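Local coordinates for succinate-semialdehyde dehydrogenase (Synechococcus sp., PDB 4ITA), which probably oxidises succinic semialdehyde to succinate with an NADP cofactor, as a two-subunit member of the aldehyde dehydrogenase family, at residues L389-W394 with G411-N416; Q377-A382 with Q402-E407. All coordinates share one frame; numbering follows the deposited sequence.

Contact 1: residues L389-W394 with G411-N416. With EDO (1,2-ethanediol), chain Q.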
ATOM      1  N   LEU A 389       6.665   7.057 -14.249  1.00  6.80           N
ATOM      2  CA  LEU A 389       7.686   7.041 -13.215  1.00  7.25           C
ATOM      3  C   LEU A 389       8.272   8.434 -13.004  1.00  8.00           C
ATOM      4  O   LEU A 389       7.903   9.128 -12.059  1.00  8.84           O
ATOM      5  CB  LEU A 389       8.759   6.003 -13.541  1.00  7.99           C
ATOM      6  CG  LEU A 389       9.771   5.755 -12.426  1.00  7.40           C
ATOM      7  CD1 LEU A 389       9.098   5.465 -11.070  1.00  9.48           C
ATOM      8  CD2 LEU A 389      10.675   4.618 -12.826  1.00  9.14           C
ATOM      9  N   GLY A 390       9.173   8.856 -13.886  1.00  7.14           N
ATOM     10  CA  GLY A 390       9.736  10.194 -13.797  1.00  7.25           C
ATOM     11  C   GLY A 390       9.450  11.044 -15.027  1.00  6.27           C
ATOM     12  O   GLY A 390       8.920  10.566 -16.031  1.00  6.95           O
ATOM     13  N   ALA A 391       9.787  12.324 -14.933  1.00  6.84           N
ATOM     14  CA  ALA A 391       9.627  13.241 -16.054  1.00  7.52           C
ATOM     15  C   ALA A 391      10.576  14.404 -15.851  1.00  7.91           C
ATOM     16  O   ALA A 391      10.730  14.893 -14.727  1.00  7.06           O
ATOM     17  CB  ALA A 391       8.188  13.737 -16.142  1.00  7.96           C
ATOM     18  N   SER A 392      11.215  14.842 -16.936  1.00  7.26           N
ATOM     19  CA  SER A 392      12.109  15.994 -16.890  1.00  8.55           C
ATOM     20  C   SER A 392      11.664  17.022 -17.924  1.00  7.62           C
ATOM     21  O   SER A 392      11.343  16.657 -19.059  1.00  7.87           O
ATOM     22  CB  SER A 392      13.537  15.528 -17.183  1.00  8.55           C
ATOM     23  OG  SER A 392      14.457  16.603 -17.229  1.00  9.13           O
ATOM     24  N   ALA A 393      11.634  18.297 -17.538  1.00  7.00           N
ATOM     25  CA  ALA A 393      11.239  19.368 -18.454  1.00  6.61           C
ATOM     26  C   ALA A 393      12.154  20.572 -18.308  1.00  6.36           C
ATOM     27  O   ALA A 393      12.552  20.935 -17.198  1.00  8.05           O
ATOM     28  CB  ALA A 393       9.778  19.764 -18.237  1.00  9.01           C
ATOM     29  N   TRP A 394      12.484  21.173 -19.448  1.00  6.76           N
ATOM     30  CA  TRP A 394      13.488  22.227 -19.531  1.00  8.00           C
ATOM     31  C   TRP A 394      12.861  23.498 -20.077  1.00  8.07           C
ATOM     32  O   TRP A 394      12.431  23.552 -21.227  1.00  8.57           O
ATOM     33  CB  TRP A 394      14.674  21.764 -20.379  1.00  8.53           C
ATOM     34  CG  TRP A 394      15.363  20.615 -19.721  1.00  8.01           C
ATOM     35  CD1 TRP A 394      14.876  19.347 -19.571  1.00  8.14           C
ATOM     36  CD2 TRP A 394      16.635  20.639 -19.072  1.00  7.34           C
ATOM     37  NE1 TRP A 394      15.773  18.582 -18.871  1.00  8.57           N
ATOM     38  CE2 TRP A 394      16.863  19.346 -18.558  1.00  8.21           C
ATOM     39  CE3 TRP A 394      17.609  21.626 -18.886  1.00  9.00           C
ATOM     40  CZ2 TRP A 394      18.033  19.013 -17.866  1.00  8.65           C
ATOM     41  CZ3 TRP A 394      18.764  21.295 -18.196  1.00  9.57           C
ATOM     42  CH2 TRP A 394      18.969  20.000 -17.699  1.00  9.29           C
ATOM     43  N   GLY A 411       5.475  10.108 -10.986  1.00  6.88           N
ATOM     44  CA  GLY A 411       5.798  10.197  -9.572  1.00  7.49           C
ATOM     45  C   GLY A 411       6.853  11.241  -9.235  1.00  7.02           C
ATOM     46  O   GLY A 411       7.002  11.629  -8.081  1.00  7.26           O
ATOM     47  N   ALA A 412       7.590  11.707 -10.241  1.00  8.53           N
ATOM     48  CA  ALA A 412       8.610  12.723 -10.013  1.00  9.70           C
ATOM     49  C   ALA A 412       8.715  13.630 -11.220  1.00  9.62           C
ATOM     50  O   ALA A 412       8.727  13.153 -12.356  1.00 10.29           O
ATOM     51  CB  ALA A 412       9.947  12.078  -9.727  1.00 10.80           C
ATOM     52  N   VAL A 413       8.777  14.937 -10.972  1.00  7.43           N
ATOM     53  CA  VAL A 413       8.984  15.910 -12.033  1.00  8.47           C
ATOM     54  C   VAL A 413      10.186  16.775 -11.690  1.00  8.15           C
ATOM     55  O   VAL A 413      10.215  17.441 -10.642  1.00  8.43           O
ATOM     56  CB  VAL A 413       7.752  16.803 -12.260  1.00  8.48           C
ATOM     57  CG1 VAL A 413       8.034  17.828 -13.353  1.00 10.18           C
ATOM     58  CG2 VAL A 413       6.535  15.968 -12.624  1.00 10.20           C
ATOM     59  N   PHE A 414      11.179  16.748 -12.576  1.00  7.04           N
ATOM     60  CA  PHE A 414      12.382  17.561 -12.429  1.00  7.61           C
ATOM     61  C   PHE A 414      12.390  18.660 -13.478  1.00  7.94           C
ATOM     62  O   PHE A 414      12.203  18.395 -14.667  1.00  8.35           O
ATOM     63  CB  PHE A 414      13.644  16.703 -12.566  1.00  8.39           C
ATOM     64  CG  PHE A 414      14.030  15.971 -11.303  1.00  7.43           C
ATOM     65  CD1 PHE A 414      13.138  15.108 -10.670  1.00  8.14           C
ATOM     66  CD2 PHE A 414      15.296  16.141 -10.754  1.00  7.63           C
ATOM     67  CE1 PHE A 414      13.504  14.427  -9.514  1.00  9.27           C
ATOM     68  CE2 PHE A 414      15.668  15.466  -9.600  1.00  8.95           C
ATOM     69  CZ  PHE A 414      14.773  14.615  -8.972  1.00  9.48           C
ATOM     70  N   ILE A 415      12.581  19.896 -13.032  1.00  7.75           N
ATOM     71  CA  ILE A 415      12.645  21.044 -13.926  1.00  8.71           C
ATOM     72  C   ILE A 415      14.099  21.513 -14.050  1.00  7.49           C
ATOM     73  O   ILE A 415      14.740  21.848 -13.051  1.00  8.21           O
ATOM     74  CB  ILE A 415      11.752  22.202 -13.435  1.00  8.66           C
ATOM     75  CG1 ILE A 415      10.290  21.753 -13.290  1.00  8.87           C
ATOM     76  CG2 ILE A 415      11.875  23.413 -14.357  1.00  9.43           C
ATOM     77  CD1 ILE A 415       9.633  21.314 -14.591  1.00 10.80           C
ATOM     78  N   ASN A 416      14.609  21.518 -15.283  1.00  8.29           N
ATOM     79  CA  ASN A 416      15.981  21.935 -15.586  1.00  7.69           C
ATOM     80  C   ASN A 416      17.035  21.053 -14.920  1.00  8.57           C
ATOM     81  O   ASN A 416      18.116  21.520 -14.543  1.00  9.71           O
ATOM     82  CB  ASN A 416      16.201  23.424 -15.263  1.00  8.70           C
ATOM     83  CG  ASN A 416      15.343  24.339 -16.117  1.00  7.95           C
ATOM     84  OD1 ASN A 416      15.007  24.008 -17.257  1.00  9.84           O
ATOM     85  ND2 ASN A 416      14.974  25.488 -15.567  1.00  9.94           N
TER
HETATM   86  C1  EDO Q 515       7.917   9.754  -6.008  1.00 15.56           C
HETATM   87  O1  EDO Q 515       8.996   9.831  -6.927  1.00 14.85           O
HETATM   88  C2  EDO Q 515       7.855  10.912  -5.032  1.00 13.37           C
HETATM   89  O2  EDO Q 515       7.130  10.736  -3.816  1.00 22.43           O

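Contact 2: residues Q377-A382 with Q402-E407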
ATOM      1  N   GLN A 377       0.478  20.184 -26.332  1.00  9.96           N
ATOM      2  CA  GLN A 377       0.887  19.019 -27.111  1.00  9.59           C
ATOM      3  C   GLN A 377       2.029  18.281 -26.414  1.00 10.19           C
ATOM      4  O   GLN A 377       2.078  17.058 -26.407  1.00 10.43           O
ATOM      5  CB  GLN A 377       1.306  19.448 -28.518  1.00 10.83           C
ATOM      6  CG  GLN A 377       1.557  18.302 -29.480  1.00 17.04           C
ATOM      7  CD  GLN A 377       2.090  18.782 -30.825  1.00 18.59           C
ATOM      8  OE1 GLN A 377       2.099  19.981 -31.108  1.00 23.60           O
ATOM      9  NE2 GLN A 377       2.540  17.847 -31.654  1.00 30.20           N
ATOM     10  N   ALA A 378       2.940  19.034 -25.814  1.00  9.31           N
ATOM     11  CA  ALA A 378       4.060  18.433 -25.085  1.00  9.74           C
ATOM     12  C   ALA A 378       3.575  17.582 -23.913  1.00 10.22           C
ATOM     13  O   ALA A 378       4.038  16.458 -23.711  1.00  9.23           O
ATOM     14  CB  ALA A 378       4.995  19.503 -24.591  1.00  9.54           C
ATOM     15  N   ILE A 379       2.642  18.119 -23.141  1.00  9.15           N
ATOM     16  CA  ILE A 379       2.108  17.406 -21.989  1.00 11.30           C
ATOM     17  C   ILE A 379       1.308  16.175 -22.421  1.00 10.07           C
ATOM     18  O   ILE A 379       1.461  15.089 -21.855  1.00 10.43           O
ATOM     19  CB  ILE A 379       1.280  18.365 -21.106  1.00 11.16           C
ATOM     20  CG1 ILE A 379       2.219  19.395 -20.470  1.00 12.73           C
ATOM     21  CG2 ILE A 379       0.502  17.591 -20.044  1.00 12.89           C
ATOM     22  CD1 ILE A 379       1.524  20.592 -19.851  1.00 16.46           C
ATOM     23  N   ALA A 380       0.472  16.326 -23.441  1.00  9.88           N
ATOM     24  CA  ALA A 380      -0.301  15.193 -23.932  1.00 10.11           C
ATOM     25  C   ALA A 380       0.609  14.053 -24.388  1.00  9.85           C
ATOM     26  O   ALA A 380       0.370  12.884 -24.074  1.00 10.37           O
ATOM     27  CB  ALA A 380      -1.232  15.625 -25.061  1.00 11.83           C
ATOM     28  N   LEU A 381       1.656  14.386 -25.140  1.00  8.67           N
ATOM     29  CA  LEU A 381       2.548  13.358 -25.646  1.00  9.26           C
ATOM     30  C   LEU A 381       3.344  12.738 -24.505  1.00  9.25           C
ATOM     31  O   LEU A 381       3.534  11.520 -24.452  1.00  9.19           O
ATOM     32  CB  LEU A 381       3.483  13.936 -26.713  1.00 10.84           C
ATOM     33  CG  LEU A 381       4.492  12.971 -27.334  1.00 11.05           C
ATOM     34  CD1 LEU A 381       3.784  11.777 -27.939  1.00 14.44           C
ATOM     35  CD2 LEU A 381       5.300  13.691 -28.390  1.00 12.97           C
ATOM     36  N   ALA A 382       3.802  13.584 -23.590  1.00  8.69           N
ATOM     37  CA  ALA A 382       4.559  13.106 -22.433  1.00  8.28           C
ATOM     38  C   ALA A 382       3.777  12.072 -21.631  1.00  8.44           C
ATOM     39  O   ALA A 382       4.344  11.094 -21.133  1.00  9.37           O
ATOM     40  CB  ALA A 382       4.963  14.265 -21.548  1.00  8.74           C
ATOM     41  N   GLN A 402       5.340  25.612 -13.918  1.00  9.31           N
ATOM     42  CA  GLN A 402       4.235  25.201 -13.059  1.00  9.98           C
ATOM     43  C   GLN A 402       3.279  24.239 -13.755  1.00  9.69           C
ATOM     44  O   GLN A 402       2.816  23.273 -13.147  1.00 10.58           O
ATOM     45  CB  GLN A 402       3.501  26.417 -12.491  1.00 12.47           C
ATOM     46  CG  GLN A 402       4.330  27.183 -11.454  1.00 16.71           C
ATOM     47  CD  GLN A 402       4.846  26.288 -10.324  1.00 20.73           C
ATOM     48  OE1 GLN A 402       4.074  25.580  -9.679  1.00 20.27           O
ATOM     49  NE2 GLN A 402       6.157  26.323 -10.085  1.00 20.73           N
ATOM     50  N   ARG A 403       2.992  24.474 -15.029  1.00  9.18           N
ATOM     51  CA  ARG A 403       2.133  23.549 -15.760  1.00  9.63           C
ATOM     52  C   ARG A 403       2.775  22.170 -15.908  1.00  8.93           C
ATOM     53  O   ARG A 403       2.092  21.155 -15.756  1.00  9.69           O
ATOM     54  CB  ARG A 403       1.716  24.116 -17.118  1.00 13.06           C
ATOM     55  CG  ARG A 403       0.651  25.204 -17.017  1.00 15.01           C
ATOM     56  CD  ARG A 403      -0.114  25.368 -18.326  1.00 17.99           C
ATOM     57  NE  ARG A 403      -0.797  24.140 -18.729  1.00 17.74           N
ATOM     58  CZ  ARG A 403      -1.213  23.885 -19.967  1.00 18.90           C
ATOM     59  NH1 ARG A 403      -1.008  24.770 -20.933  1.00 18.86           N
ATOM     60  NH2 ARG A 403      -1.822  22.740 -20.245  1.00 18.40           N
ATOM     61  N   PHE A 404       4.075  22.127 -16.193  1.00  8.68           N
ATOM     62  CA  PHE A 404       4.778  20.850 -16.271  1.00  8.11           C
ATOM     63  C   PHE A 404       4.737  20.122 -14.923  1.00  9.47           C
ATOM     64  O   PHE A 404       4.425  18.926 -14.866  1.00  9.22           O
ATOM     65  CB  PHE A 404       6.233  21.055 -16.710  1.00  8.84           C
ATOM     66  CG  PHE A 404       6.416  21.255 -18.197  1.00  8.14           C
ATOM     67  CD1 PHE A 404       5.889  20.353 -19.115  1.00  8.21           C
ATOM     68  CD2 PHE A 404       7.154  22.335 -18.679  1.00  8.80           C
ATOM     69  CE1 PHE A 404       6.081  20.536 -20.489  1.00  8.86           C
ATOM     70  CE2 PHE A 404       7.350  22.515 -20.043  1.00  8.77           C
ATOM     71  CZ  PHE A 404       6.813  21.615 -20.948  1.00  9.99           C
ATOM     72  N   ILE A 405       5.057  20.837 -13.844  1.00  8.87           N
ATOM     73  CA  ILE A 405       5.011  20.257 -12.500  1.00  8.93           C
ATOM     74  C   ILE A 405       3.627  19.694 -12.187  1.00 10.09           C
ATOM     75  O   ILE A 405       3.496  18.578 -11.684  1.00  9.62           O
ATOM     76  CB  ILE A 405       5.411  21.299 -11.433  1.00  8.05           C
ATOM     77  CG1 ILE A 405       6.902  21.608 -11.539  1.00  9.05           C
ATOM     78  CG2 ILE A 405       5.061  20.805 -10.030  1.00 10.46           C
ATOM     79  CD1 ILE A 405       7.336  22.842 -10.772  1.00 10.49           C
ATOM     80  N   GLN A 406       2.590  20.458 -12.500  1.00  9.78           N
ATOM     81  CA  GLN A 406       1.237  20.073 -12.139  1.00  9.69           C
ATOM     82  C   GLN A 406       0.675  18.962 -13.019  1.00 10.50           C
ATOM     83  O   GLN A 406      -0.039  18.078 -12.537  1.00 12.50           O
ATOM     84  CB  GLN A 406       0.313  21.297 -12.181  1.00 12.21           C
ATOM     85  CG  GLN A 406       0.610  22.313 -11.090  1.00 15.28           C
ATOM     86  CD  GLN A 406       0.322  21.780  -9.701  1.00 18.67           C
ATOM     87  OE1 GLN A 406      -0.714  21.156  -9.471  1.00 22.84           O
ATOM     88  NE2 GLN A 406       1.242  22.013  -8.768  1.00 24.20           N
ATOM     89  N   GLU A 407       0.998  18.995 -14.306  1.00 10.00           N
ATOM     90  CA  GLU A 407       0.265  18.193 -15.277  1.00 10.60           C
ATOM     91  C   GLU A 407       0.981  16.976 -15.848  1.00  8.74           C
ATOM     92  O   GLU A 407       0.338  16.136 -16.474  1.00  9.51           O
ATOM     93  CB  GLU A 407      -0.254  19.080 -16.412  1.00 10.51           C
ATOM     94  CG  GLU A 407      -1.180  20.187 -15.938  1.00 12.41           C
ATOM     95  CD  GLU A 407      -1.581  21.139 -17.047  1.00 16.64           C
ATOM     96  OE1 GLU A 407      -1.740  20.684 -18.199  1.00 17.38           O
ATOM     97  OE2 GLU A 407      -1.729  22.345 -16.753  1.00 19.66           O
TER

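Contact 1: residues L389-W394 with G411-N416
The carbonyl oxygen of A393 is gripped by the backbone N-H of N416, with N416 N 2.9 Å from A393 O, and also receives a CA-H...O contact from I415 CA at 3.3 Å. The same pattern recurs two residues earlier on each strand, where F414 N reaches A391 O at 2.9 Å and 171°, and F414 O in turn accepts A393 N. These bonds knit 390-394 and 412-415 into neighbouring parallel strands, the two strands of a beta-alpha-beta unit. At the start the pairing frays, for G411 N and A412 N share L389 O through two weak bonds.

Of the side chains, W394 and N416 carry the contact. With its CG beside the backbone N (chi1 -64°), W394 lays its six-membered ring under N416, whose CA stands 3.7 Å from the ring centroid in a CH-pi contact over the face. W394 NE1 also donates to S392 OG at 2.9 Å, a bent bond with the oxygen tilted from the ring plane; S392 OG is in turn hydrogen-bonded to G417 O. N416 OD1 approaches W394 CA to 3.3 Å while accepting T395 N. On the A393 face, I415 CD1 packs against A393 CB at 4.0 Å. Strand 412-415 then pairs with a strand of the second subunit, so the chemistry implies a buried seam in a continuous intersubunit sheet, held by backbone bonds and, at the C-terminal end of the strands, by N416 over the indole.

Contact 2: residues Q377-A382 with Q402-E407
Apolar packing comes first: I379 reaches from helix 375-383 into the angle between F404, R403 and E407 on helix 398-407. Its CG1, placed beside the backbone N (chi1 -68°), meets F404 CE1 obliquely at 4.0 Å, while the other branch, CG2, lies 4.0 Å from E407 CB. A378 adds a lighter touch, its CB coming to the edge of the F404 ring near the ring plane. The short segments run roughly parallel, at 26°, with axes 10.9 Å apart, and I379 accordingly does most of the bridging.

Charge supplies the second layer. One turn apart on their helix, R403 and E407 form a side-on, two-nitrogen salt bridge: R403 NE gives to E407 OE2 at 2.8 Å, 34° out of the carboxylate plane, and R403 NH2 gives to E407 OE1 at 2.9 Å on its syn lone pair. Both oxygens lie close to the guanidinium plane, which leaves a flat face for I379 CD1, 4.0 Å from R403 NH2 and 3.7 Å from E407 OE1. The same NH2 also pairs with D376 on helix 375-383. Were R403 replaced by an alanine, E407 and D376 would probably lose the positive group they share, the E407 carboxylate would be freer to turn, and one side of I379 CD1 would be uncovered.

The two kinds of interaction divide the work: A378 and F404 pack against V238 of strand 235-239, whereas the ion pair covers the isoleucine tip, and polar links through D376 and N383, which bonds E407 O, probably help fix the helix spacing.

In the fold
Contacts 1 and 2 are successive layers of one alpha/beta unit, with centres about 10 Å apart and segments that alternate along the chain. Helix 398-407, which carries half of contact 2, is the crossover joining the two strands of contact 1, and it packs on them directly: F404 CG lies 3.7 Å from A393 CB, and I405 CG1 lies 3.8 Å from I415 CG1. The cofactor is reached from the start of contact 1, where the side chain of L389 comes within about 4 Å of NADPH and also touches C264. Both contacts border the second subunit, whose W454 stacks on F414 and whose K451 bonds to the carbonyl of I405.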